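Local structure of polysaccharide deacetylase (Ammonifex degensii, 4WCJ) at residues Q222-V234 against G238-P250. The protein is a zinc-binding family 4 carbohydrate esterase that probably removes N-acetyl groups from poly-beta-1,6-N-acetyl-D-glucosamine. Residues are numbered along the deposited sequence; the frame is centred on the assembly and turned at random.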
loop_
_atom_site.group_PDB
_atom_site.type_symbol
_atom_site.label_atom_id
_atom_site.label_comp_id
_atom_site.label_asym_id
_atom_site.label_seq_id
_atom_site.Cartn_x
_atom_site.Cartn_y
_atom_site.Cartn_z
ATOM N N GLN A 222 16.056 5.983 -8.110
ATOM C CA GLN A 222 15.358 7.155 -7.598
ATOM C C GLN A 222 15.159 7.086 -6.087
ATOM O O GLN A 222 14.416 7.885 -5.515
ATOM C CB GLN A 222 14.022 7.337 -8.309
ATOM C CG GLN A 222 14.194 7.880 -9.709
ATOM C CD GLN A 222 12.906 8.370 -10.311
ATOM O OE1 GLN A 222 12.014 8.829 -9.601
ATOM N NE2 GLN A 222 12.791 8.268 -11.633
ATOM N N GLY A 223 15.822 6.129 -5.448
ATOM C CA GLY A 223 15.948 6.129 -4.003
ATOM C C GLY A 223 14.920 5.373 -3.181
ATOM O O GLY A 223 14.924 5.480 -1.957
ATOM N N PHE A 224 14.045 4.610 -3.826
ATOM C CA PHE A 224 13.040 3.857 -3.086
ATOM C C PHE A 224 13.662 2.689 -2.319
ATOM O O PHE A 224 14.553 1.988 -2.820
ATOM C CB PHE A 224 11.931 3.382 -4.034
ATOM C CG PHE A 224 11.033 4.494 -4.476
ATOM C CD1 PHE A 224 9.963 4.886 -3.683
ATOM C CD2 PHE A 224 11.290 5.191 -5.647
ATOM C CE1 PHE A 224 9.144 5.934 -4.061
ATOM C CE2 PHE A 224 10.465 6.234 -6.041
ATOM C CZ PHE A 224 9.393 6.608 -5.239
ATOM N N SER A 225 13.201 2.509 -1.081
ATOM C CA SER A 225 13.704 1.468 -0.193
ATOM C C SER A 225 12.862 0.196 -0.246
ATOM O O SER A 225 13.355 -0.895 0.043
ATOM C CB SER A 225 13.752 1.989 1.241
ATOM O OG SER A 225 14.527 3.171 1.313
ATOM N N LEU A 226 11.585 0.349 -0.583
ATOM C CA LEU A 226 10.681 -0.785 -0.730
ATOM C C LEU A 226 9.759 -0.589 -1.912
ATOM O O LEU A 226 9.240 0.509 -2.140
ATOM C CB LEU A 226 9.844 -1.006 0.527
ATOM C CG LEU A 226 10.569 -1.431 1.802
ATOM C CD1 LEU A 226 9.592 -1.415 2.969
ATOM C CD2 LEU A 226 11.235 -2.804 1.660
ATOM N N VAL A 227 9.554 -1.680 -2.636
ATOM C CA VAL A 227 8.694 -1.724 -3.807
ATOM C C VAL A 227 7.639 -2.797 -3.556
ATOM O O VAL A 227 7.972 -3.961 -3.333
ATOM C CB VAL A 227 9.499 -2.030 -5.078
ATOM C CG1 VAL A 227 8.580 -2.111 -6.289
ATOM C CG2 VAL A 227 10.598 -0.975 -5.276
ATOM N N PHE A 228 6.372 -2.396 -3.549
ATOM C CA PHE A 228 5.287 -3.297 -3.164
ATOM C C PHE A 228 4.508 -3.838 -4.352
ATOM O O PHE A 228 4.128 -3.084 -5.248
ATOM C CB PHE A 228 4.311 -2.590 -2.234
ATOM C CG PHE A 228 4.882 -2.251 -0.889
ATOM C CD1 PHE A 228 5.774 -1.198 -0.741
ATOM C CD2 PHE A 228 4.507 -2.970 0.230
ATOM C CE1 PHE A 228 6.290 -0.873 0.501
ATOM C CE2 PHE A 228 5.014 -2.651 1.479
ATOM C CZ PHE A 228 5.909 -1.599 1.611
ATOM N N THR A 229 4.263 -5.143 -4.321
ATOM C CA THR A 229 3.545 -5.849 -5.375
ATOM C C THR A 229 2.256 -6.448 -4.825
ATOM O O THR A 229 1.958 -6.288 -3.649
ATOM C CB THR A 229 4.408 -6.973 -5.968
ATOM O OG1 THR A 229 4.502 -8.063 -5.037
ATOM C CG2 THR A 229 5.819 -6.482 -6.276
ATOM N N LEU A 230 1.511 -7.162 -5.671
ATOM C CA LEU A 230 0.333 -7.908 -5.220
ATOM C C LEU A 230 0.596 -9.416 -5.302
ATOM O O LEU A 230 -0.309 -10.214 -5.564
ATOM C CB LEU A 230 -0.906 -7.527 -6.040
ATOM C CG LEU A 230 -1.433 -6.112 -5.782
ATOM C CD1 LEU A 230 -2.573 -5.748 -6.726
ATOM C CD2 LEU A 230 -1.857 -5.954 -4.319
ATOM N N ARG A 231 1.852 -9.798 -5.085
ATOM C CA ARG A 231 2.217 -11.203 -4.937
ATOM C C ARG A 231 1.904 -11.635 -3.509
ATOM O O ARG A 231 2.586 -11.229 -2.571
ATOM C CB ARG A 231 3.698 -11.428 -5.267
ATOM C CG ARG A 231 4.070 -12.885 -5.483
ATOM C CD ARG A 231 5.511 -13.045 -5.959
ATOM N NE ARG A 231 5.748 -12.488 -7.292
ATOM C CZ ARG A 231 6.893 -12.620 -7.960
ATOM N NH1 ARG A 231 7.903 -13.292 -7.422
ATOM N NH2 ARG A 231 7.032 -12.083 -9.165
ATOM N N ALA A 232 0.856 -12.430 -3.337
ATOM C CA ALA A 232 0.404 -12.797 -1.997
ATOM C C ALA A 232 1.340 -13.809 -1.343
ATOM O O ALA A 232 1.313 -14.991 -1.678
ATOM C CB ALA A 232 -1.012 -13.347 -2.052
ATOM N N LYS A 233 2.154 -13.351 -0.398
ATOM C CA LYS A 233 3.116 -14.234 0.260
ATOM C C LYS A 233 3.392 -13.797 1.686
ATOM O O LYS A 233 3.049 -12.679 2.075
ATOM C CB LYS A 233 4.428 -14.271 -0.523
ATOM C CG LYS A 233 5.002 -12.894 -0.809
ATOM C CD LYS A 233 6.443 -12.970 -1.280
ATOM C CE LYS A 233 7.376 -13.242 -0.110
ATOM N NZ LYS A 233 8.815 -13.100 -0.478
ATOM N N VAL A 234 4.000 -14.685 2.472
ATOM C CA VAL A 234 4.563 -14.270 3.754
ATOM C C VAL A 234 5.955 -13.719 3.501
ATOM O O VAL A 234 6.833 -14.437 3.022
ATOM C CB VAL A 234 4.646 -15.418 4.784
ATOM C CG1 VAL A 234 5.376 -14.946 6.048
ATOM C CG2 VAL A 234 3.261 -15.933 5.135
ATOM N N GLY A 238 15.287 -10.271 4.596
ATOM C CA GLY A 238 16.122 -10.488 3.430
ATOM C C GLY A 238 15.353 -10.450 2.122
ATOM O O GLY A 238 15.898 -10.767 1.065
ATOM N N ASP A 239 14.084 -10.066 2.189
ATOM C CA ASP A 239 13.274 -9.945 0.981
ATOM C C ASP A 239 13.355 -8.545 0.387
ATOM O O ASP A 239 12.976 -8.338 -0.760
ATOM C CB ASP A 239 11.813 -10.297 1.269
ATOM C CG ASP A 239 11.554 -11.792 1.252
ATOM O OD1 ASP A 239 12.460 -12.558 0.859
ATOM O OD2 ASP A 239 10.433 -12.199 1.624
ATOM N N ALA A 240 13.834 -7.582 1.172
ATOM C CA ALA A 240 13.940 -6.207 0.696
ATOM C C ALA A 240 14.790 -6.149 -0.571
ATOM O O ALA A 240 15.771 -6.875 -0.686
ATOM C CB ALA A 240 14.532 -5.302 1.790
ATOM N N PRO A 241 14.433 -5.266 -1.517
ATOM C CA PRO A 241 13.393 -4.238 -1.409
ATOM C C PRO A 241 11.989 -4.651 -1.836
ATOM O O PRO A 241 11.122 -3.789 -1.862
ATOM C CB PRO A 241 13.909 -3.134 -2.342
ATOM C CG PRO A 241 14.820 -3.841 -3.341
ATOM C CD PRO A 241 15.105 -5.229 -2.828
ATOM N N PHE A 242 11.750 -5.918 -2.164
ATOM C CA PHE A 242 10.464 -6.289 -2.745
ATOM C C PHE A 242 9.489 -6.902 -1.745
ATOM O O PHE A 242 9.835 -7.845 -1.024
ATOM C CB PHE A 242 10.698 -7.239 -3.917
ATOM C CG PHE A 242 11.530 -6.630 -4.985
ATOM C CD1 PHE A 242 10.992 -5.659 -5.810
ATOM C CD2 PHE A 242 12.862 -6.981 -5.133
ATOM C CE1 PHE A 242 11.761 -5.064 -6.786
ATOM C CE2 PHE A 242 13.638 -6.392 -6.111
ATOM C CZ PHE A 242 13.082 -5.426 -6.939
ATOM N N VAL A 243 8.277 -6.353 -1.708
ATOM C CA VAL A 243 7.272 -6.748 -0.722
ATOM C C VAL A 243 5.982 -7.280 -1.349
ATOM O O VAL A 243 5.259 -6.543 -2.021
ATOM C CB VAL A 243 6.889 -5.569 0.198
ATOM C CG1 VAL A 243 6.141 -6.082 1.407
ATOM C CG2 VAL A 243 8.128 -4.797 0.642
ATOM N N GLY A 244 5.666 -8.542 -1.085
ATOM C CA GLY A 244 4.442 -9.132 -1.611
ATOM C C GLY A 244 3.226 -8.841 -0.745
ATOM O O GLY A 244 3.244 -9.065 0.470
ATOM N N ARG A 245 2.168 -8.318 -1.357
ATOM C CA ARG A 245 0.974 -7.946 -0.599
ATOM C C ARG A 245 -0.219 -8.816 -0.967
ATOM O O ARG A 245 -0.352 -9.258 -2.113
ATOM C CB ARG A 245 0.606 -6.474 -0.822
ATOM C CG ARG A 245 1.683 -5.465 -0.458
ATOM C CD ARG A 245 1.147 -4.055 -0.628
ATOM N NE ARG A 245 0.810 -3.801 -2.026
ATOM C CZ ARG A 245 0.079 -2.776 -2.445
ATOM N NH1 ARG A 245 -0.397 -1.897 -1.572
ATOM N NH2 ARG A 245 -0.171 -2.630 -3.741
ATOM N N VAL A 246 -1.080 -9.049 0.018
ATOM C CA VAL A 246 -2.344 -9.733 -0.186
ATOM C C VAL A 246 -3.460 -8.730 -0.455
ATOM O O VAL A 246 -3.799 -7.938 0.411
ATOM C CB VAL A 246 -2.740 -10.577 1.041
ATOM C CG1 VAL A 246 -4.088 -11.269 0.794
ATOM C CG2 VAL A 246 -1.652 -11.590 1.373
ATOM N N LEU A 247 -4.030 -8.764 -1.654
ATOM C CA LEU A 247 -5.198 -7.940 -1.932
ATOM C C LEU A 247 -6.375 -8.499 -1.136
ATOM O O LEU A 247 -6.797 -9.634 -1.371
ATOM C CB LEU A 247 -5.518 -7.927 -3.435
ATOM C CG LEU A 247 -6.715 -7.065 -3.856
ATOM C CD1 LEU A 247 -6.339 -5.587 -3.779
ATOM C CD2 LEU A 247 -7.212 -7.432 -5.249
ATOM N N VAL A 248 -6.893 -7.720 -0.190
ATOM C CA VAL A 248 -7.999 -8.183 0.646
ATOM C C VAL A 248 -9.306 -8.270 -0.141
ATOM O O VAL A 248 -9.775 -7.285 -0.710
ATOM C CB VAL A 248 -8.216 -7.275 1.868
ATOM C CG1 VAL A 248 -9.345 -7.820 2.748
ATOM C CG2 VAL A 248 -6.926 -7.139 2.665
ATOM N N THR A 249 -9.876 -9.470 -0.172
ATOM C CA THR A 249 -11.154 -9.732 -0.822
ATOM C C THR A 249 -11.954 -10.660 0.085
ATOM O O THR A 249 -11.416 -11.171 1.066
ATOM C CB THR A 249 -10.979 -10.388 -2.211
ATOM O OG1 THR A 249 -10.446 -11.708 -2.049
ATOM C CG2 THR A 249 -10.066 -9.568 -3.109
ATOM N N PRO A 250 -13.240 -10.888 -0.232
ATOM C CA PRO A 250 -13.957 -11.898 0.556
ATOM C C PRO A 250 -13.301 -13.276 0.474
ATOM O O PRO A 250 -13.398 -14.048 1.424
ATOM C CB PRO A 250 -15.345 -11.918 -0.084
ATOM C CG PRO A 250 -15.517 -10.551 -0.620
ATOM C CD PRO A 250 -14.154 -10.132 -1.108
HETATM O O HOH W 1 1.376 -3.327 -6.036
HETATM O O HOH W 2 1.615 -10.329 2.406
#
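Val227 and Phe228 pair in parallel with Phe242 and Val243, joining strand 226-229 to strand 242-247 in the beta/alpha barrel: Val227 N donates to Pro241 O, Val243 N to Val227 O (2.9 Å), and Thr229 N to Val243 O in a nearly straight bond of 176°. On the side of the sheet that carries Phe228 and Val243, the valine packs over one face of the ring, its CB 3.9 Å from the ring centroid in a CH-pi contact. CG2 of the same valine also meets Leu226 CD2. With CG placed beside the backbone N (chi1 -67°), the Phe228 ring lies alongside Val243 and turns its edge to Arg245 CG; Ala205 of the adjoining strand 203-205 packs on it, and its ring meets that of Phe122 on strand 119-123.

The chain of Arg245 runs across Phe228 at about a right angle, CD lying 3.6 Å from Phe228 CD2. A bend at chi3 (-63°) brings Arg245 NE to Thr229 O at 3.2 Å; the oxygen sits in the guanidinium plane, although NE approaches from above the carbonyl plane. Leu230 CD2 packs 3.8 Å from Arg245 NH2, which forms a salt bridge with Asp98, while NH1 bonds to Thr96 OG1. A water links NH2 to Phe228 O. A leucine in place of Arg245 would probably leave Thr229 O without its NE donor and Asp98 without this cationic partner.

Farther along, Lys233 lays CG against Gly244 CA and reaches Asp239 OD2 with NZ, a 2.8 Å salt bridge that closes the turn between Lys233 and Asp239. Arg245 lies about 7 Å, side chain to metal, from the zinc held by Asp99, His157 and His162, so Arg245, gripping Asp98 beside the zinc ligand Asp99, probably helps to position that carboxylate, which in family 4 esterases usually serves as the catalytic base.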